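Local atomic coordinates of glutaredoxin 1 (Francisella tularensis subsp. tularensis, PDB entry 3MSZ), a protein that probably reduces protein disulfides as a member of the glutaredoxin family, and binds glutathione in a groove beside its CxxC redox centre. Residues P15-A20 / S60-I65. Sequence-based numbering, arbitrary orientation. Where two conformers were deposited one is given.
Sequences PYCVWA and STVPQI. With GSH (glutathione), chain D; CAC (cacodylate ion), chain C.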
ATOM      1  N   PRO A  15       2.713  11.392   5.266  1.00 25.50           N
ATOM      2  CA  PRO A  15       3.573  11.719   4.127  1.00 23.23           C
ATOM      3  C   PRO A  15       4.089  10.497   3.384  1.00 24.51           C
ATOM      4  O   PRO A  15       4.222  10.555   2.154  1.00 21.40           O
ATOM      5  CB  PRO A  15       4.705  12.524   4.770  1.00 27.42           C
ATOM      6  CG  PRO A  15       4.020  13.235   5.930  1.00 28.88           C
ATOM      7  CD  PRO A  15       3.079  12.151   6.478  1.00 27.83           C
ATOM      8  N   TYR A  16       4.348   9.398   4.087  1.00 20.33           N
ATOM      9  CA  TYR A  16       4.805   8.206   3.374  1.00 22.54           C
ATOM     10  C   TYR A  16       3.723   7.657   2.458  1.00 23.39           C
ATOM     11  O   TYR A  16       4.037   7.051   1.430  1.00 22.22           O
ATOM     12  CB  TYR A  16       5.323   7.124   4.320  1.00 22.72           C
ATOM     13  CG  TYR A  16       6.715   7.440   4.802  1.00 25.67           C
ATOM     14  CD1 TYR A  16       6.936   7.842   6.099  1.00 26.70           C
ATOM     15  CD2 TYR A  16       7.812   7.348   3.939  1.00 30.70           C
ATOM     16  CE1 TYR A  16       8.224   8.114   6.564  1.00 29.47           C
ATOM     17  CE2 TYR A  16       9.106   7.651   4.384  1.00 32.42           C
ATOM     18  CZ  TYR A  16       9.300   8.026   5.704  1.00 30.67           C
ATOM     19  OH  TYR A  16      10.556   8.330   6.182  1.00 34.44           O
ATOM     20  N   CYS A  17       2.462   7.867   2.823  0.51 20.15           N
ATOM     21  CA  CYS A  17       1.352   7.561   1.918  0.51 19.71           C
ATOM     22  C   CYS A  17       1.408   8.442   0.673  0.51 21.37           C
ATOM     23  O   CYS A  17       1.105   7.989  -0.427  0.51 22.44           O
ATOM     24  CB  CYS A  17      -0.006   7.736   2.615  0.51 19.36           C
ATOM     25  SG  CYS A  17      -0.436   6.391   3.741  0.51 25.43           S
ATOM     26  N   VAL A  18       1.797   9.703   0.841  1.00 20.95           N
ATOM     27  CA  VAL A  18       1.905  10.623  -0.315  1.00 20.15           C
ATOM     28  C   VAL A  18       3.134  10.217  -1.166  1.00 22.18           C
ATOM     29  O   VAL A  18       3.055  10.221  -2.386  1.00 19.81           O
ATOM     30  CB  VAL A  18       1.939  12.131   0.145  1.00 25.22           C
ATOM     31  CG1 VAL A  18       2.381  13.111  -1.001  1.00 20.91           C
ATOM     32  CG2 VAL A  18       0.581  12.536   0.656  1.00 30.24           C
ATOM     33  N   TRP A  19       4.256   9.839  -0.524  1.00 18.14           N
ATOM     34  CA  TRP A  19       5.425   9.409  -1.303  1.00 21.84           C
ATOM     35  C   TRP A  19       5.094   8.186  -2.153  1.00 22.35           C
ATOM     36  O   TRP A  19       5.575   8.048  -3.263  1.00 19.92           O
ATOM     37  CB  TRP A  19       6.649   9.099  -0.434  1.00 20.40           C
ATOM     38  CG  TRP A  19       7.030  10.208   0.494  1.00 23.07           C
ATOM     39  CD1 TRP A  19       7.522  10.078   1.765  1.00 23.02           C
ATOM     40  CD2 TRP A  19       6.913  11.618   0.248  1.00 19.99           C
ATOM     41  NE1 TRP A  19       7.726  11.327   2.325  1.00 22.05           N
ATOM     42  CE2 TRP A  19       7.386  12.286   1.401  1.00 25.88           C
ATOM     43  CE3 TRP A  19       6.501  12.388  -0.854  1.00 18.73           C
ATOM     44  CZ2 TRP A  19       7.424  13.687   1.499  1.00 29.39           C
ATOM     45  CZ3 TRP A  19       6.545  13.781  -0.750  1.00 23.83           C
ATOM     46  CH2 TRP A  19       6.987  14.406   0.422  1.00 24.12           C
ATOM     47  N   ALA A  20       4.286   7.294  -1.620  1.00 15.97           N
ATOM     48  CA  ALA A  20       3.947   6.084  -2.354  1.00 20.61           C
ATOM     49  C   ALA A  20       3.100   6.409  -3.563  1.00 22.66           C
ATOM     50  O   ALA A  20       3.344   5.903  -4.682  1.00 21.95           O
ATOM     51  CB  ALA A  20       3.189   5.069  -1.408  1.00 20.51           C
ATOM     52  N   SER A  60       0.999  -2.756  10.681  1.00 23.33           N
ATOM     53  CA  SER A  60       0.543  -1.905  11.769  1.00 19.70           C
ATOM     54  C   SER A  60       0.788  -0.441  11.439  0.84 25.37           C
ATOM     55  O   SER A  60       0.726   0.417  12.314  0.76 17.89           O
ATOM     56  CB  SER A  60       1.277  -2.263  13.073  0.91 26.27           C
ATOM     57  OG  SER A  60       2.638  -1.920  12.954  1.00 29.88           O
ATOM     58  N   THR A  61       1.061  -0.168  10.170  1.00 23.90           N
ATOM     59  CA  THR A  61       1.231   1.195   9.686  1.00 27.95           C
ATOM     60  C   THR A  61       0.613   1.306   8.290  1.00 24.48           C
ATOM     61  O   THR A  61       0.278   0.298   7.648  1.00 19.60           O
ATOM     62  CB  THR A  61       2.734   1.567   9.592  1.00 27.35           C
ATOM     63  OG1 THR A  61       3.366   0.796   8.556  1.00 27.61           O
ATOM     64  CG2 THR A  61       3.442   1.274  10.924  1.00 30.53           C
ATOM     65  N   VAL A  62       0.456   2.538   7.819  1.00 28.22           N
ATOM     66  CA  VAL A  62       0.167   2.784   6.407  1.00 30.65           C
ATOM     67  C   VAL A  62       1.313   3.627   5.888  1.00 25.93           C
ATOM     68  O   VAL A  62       2.000   4.258   6.669  1.00 23.42           O
ATOM     69  CB  VAL A  62      -1.170   3.515   6.195  1.00 28.58           C
ATOM     70  CG1 VAL A  62      -2.333   2.537   6.397  1.00 26.41           C
ATOM     71  CG2 VAL A  62      -1.265   4.700   7.169  1.00 27.59           C
ATOM     72  N   PRO A  63       1.532   3.626   4.566  1.00 28.38           N
ATOM     73  CA  PRO A  63       0.715   2.927   3.567  1.00 25.18           C
ATOM     74  C   PRO A  63       0.957   1.404   3.535  1.00 23.98           C
ATOM     75  O   PRO A  63       2.008   0.924   3.962  1.00 21.75           O
ATOM     76  CB  PRO A  63       1.197   3.554   2.249  1.00 21.91           C
ATOM     77  CG  PRO A  63       2.640   3.797   2.523  1.00 21.11           C
ATOM     78  CD  PRO A  63       2.721   4.255   3.952  1.00 23.03           C
ATOM     79  N   GLN A  64      -0.033   0.676   3.018  1.00 26.14           N
ATOM     80  CA  GLN A  64       0.116  -0.728   2.629  1.00 23.87           C
ATOM     81  C   GLN A  64      -0.274  -0.848   1.161  1.00 24.03           C
ATOM     82  O   GLN A  64      -1.384  -0.476   0.749  1.00 22.85           O
ATOM     83  CB  GLN A  64      -0.728  -1.688   3.499  1.00 18.58           C
ATOM     84  CG  GLN A  64      -0.288  -1.736   4.993  1.00 22.03           C
ATOM     85  CD  GLN A  64       1.187  -2.119   5.210  1.00 22.84           C
ATOM     86  OE1 GLN A  64       1.834  -1.677   6.174  1.00 29.19           O
ATOM     87  NE2 GLN A  64       1.724  -2.925   4.312  1.00 18.65           N
ATOM     88  N   ILE A  65       0.651  -1.400   0.380  1.00 22.49           N
ATOM     89  CA  ILE A  65       0.508  -1.469  -1.058  1.00 21.80           C
ATOM     90  C   ILE A  65       0.366  -2.919  -1.535  1.00 27.38           C
ATOM     91  O   ILE A  65       1.161  -3.793  -1.155  1.00 23.87           O
ATOM     92  CB  ILE A  65       1.755  -0.842  -1.717  1.00 25.51           C
ATOM     93  CG1 ILE A  65       1.881   0.624  -1.280  1.00 27.11           C
ATOM     94  CG2 ILE A  65       1.694  -1.001  -3.253  1.00 25.35           C
ATOM     95  CD1 ILE A  65       3.269   1.187  -1.433  1.00 29.84           C
TER
HETATM   96  N1  GSH D  92      11.251  -0.016   9.517  1.00 58.88           N
HETATM   97  CA1 GSH D  92      10.174   0.620   8.777  1.00 56.34           C
HETATM   98  C1  GSH D  92       8.850   0.641   9.507  1.00 60.66           C
HETATM   99  O11 GSH D  92       8.355  -0.418   9.966  1.00 61.79           O
HETATM  100  O12 GSH D  92       8.220   1.731   9.647  1.00 53.72           O
HETATM  101  CB1 GSH D  92      10.473   2.082   8.479  1.00 43.90           C
HETATM  102  CG1 GSH D  92       9.269   2.413   7.596  1.00 28.35           C
HETATM  103  CD1 GSH D  92       9.362   3.736   6.951  1.00 36.84           C
HETATM  104  OE1 GSH D  92      10.558   4.131   6.305  1.00 33.82           O
HETATM  105  N2  GSH D  92       8.217   4.398   7.055  1.00 39.34           N
HETATM  106  CA2 GSH D  92       7.009   3.629   6.901  1.00 37.86           C
HETATM  107  C2  GSH D  92       6.897   3.062   5.527  1.00 36.46           C
HETATM  108  O2  GSH D  92       5.617   2.894   4.924  1.00 28.35           O
HETATM  109  CB2 GSH D  92       5.822   4.533   7.145  1.00 50.59           C
HETATM  110  SG2 GSH D  92       5.234   4.394   8.849  1.00 60.55           S
HETATM  111  N3  GSH D  92       8.072   2.751   4.935  1.00 35.13           N
HETATM  112  CA3 GSH D  92       8.306   1.405   4.476  1.00 40.86           C
HETATM  113  C3  GSH D  92       7.981   0.331   5.517  1.00 56.09           C
HETATM  114  O31 GSH D  92       7.838   0.562   6.742  1.00 72.50           O
HETATM  115  O32 GSH D  92       7.836  -0.854   5.190  1.00 47.86           O
HETATM  116 AS   CAC C  91       0.733   5.597  11.185  1.00161.33          AS
HETATM  117  O1  CAC C  91       1.241   7.093  10.464  1.00 83.18           O
HETATM  118  O2  CAC C  91       1.136   4.377  10.035  1.00 35.09           O
HETATM  119  C1  CAC C  91       1.699   5.275  12.866  1.00 85.65           C
HETATM  120  C2  CAC C  91      -1.199   5.579  11.488  1.00 72.72           C
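The redox centre of the thioredoxin fold lies here: the first turns of helix 15-26, which carry Cys17 of the CxxC motif, pack against the cis-proline loop that leads into strand 64-67. The peptide bond between Val62 and Pro63 is cis, and the proline ring faces the first turn of the helix. In one of its two conformers, the one described here, Cys17 SG reaches it from the helix side, 3.6 Å from Pro63 CB and 3.5 Å from Pro63 N. With chi1 at -77° the sulfur stands opposite its own carbonyl carbon and comes alongside the Val62-Pro63 junction, where it also rests on Val62 CB at 3.9 Å. Further along the helix the Ala20 methyl, CB, meets Ile65 CD1, also at 3.9 Å, with Ile8 of the neighbouring strand 6-10 touching both Pro63 and Ile65 and Phe75 against Ala20.

Tyr16 touches the loop through its CB, which approaches Pro63 CD, while its ring runs outward to glutathione and offers one face to the ligand. Glutathione N2 lies 3.7 Å above that face, displaced toward the rim, and CB2 comes against Tyr16 CD1. On the loop side Thr61 CB lies 3.8 Å from the glutathione sulfur, SG2. Val62 N donates a hydrogen bond to O2 of the cacodylate ion, 3.0 Å long and 159° at the hydrogen; Arg11 binds the same ion.

Cys17 and Cys14 form a disulfide in a structure of this protein. No hydrogen bond joins the two segments: Pro63 has no N-H to offer the buried sulfur, which meets the loop through van der Waals contact, and the same cis-proline loop borders the glutathione pocket.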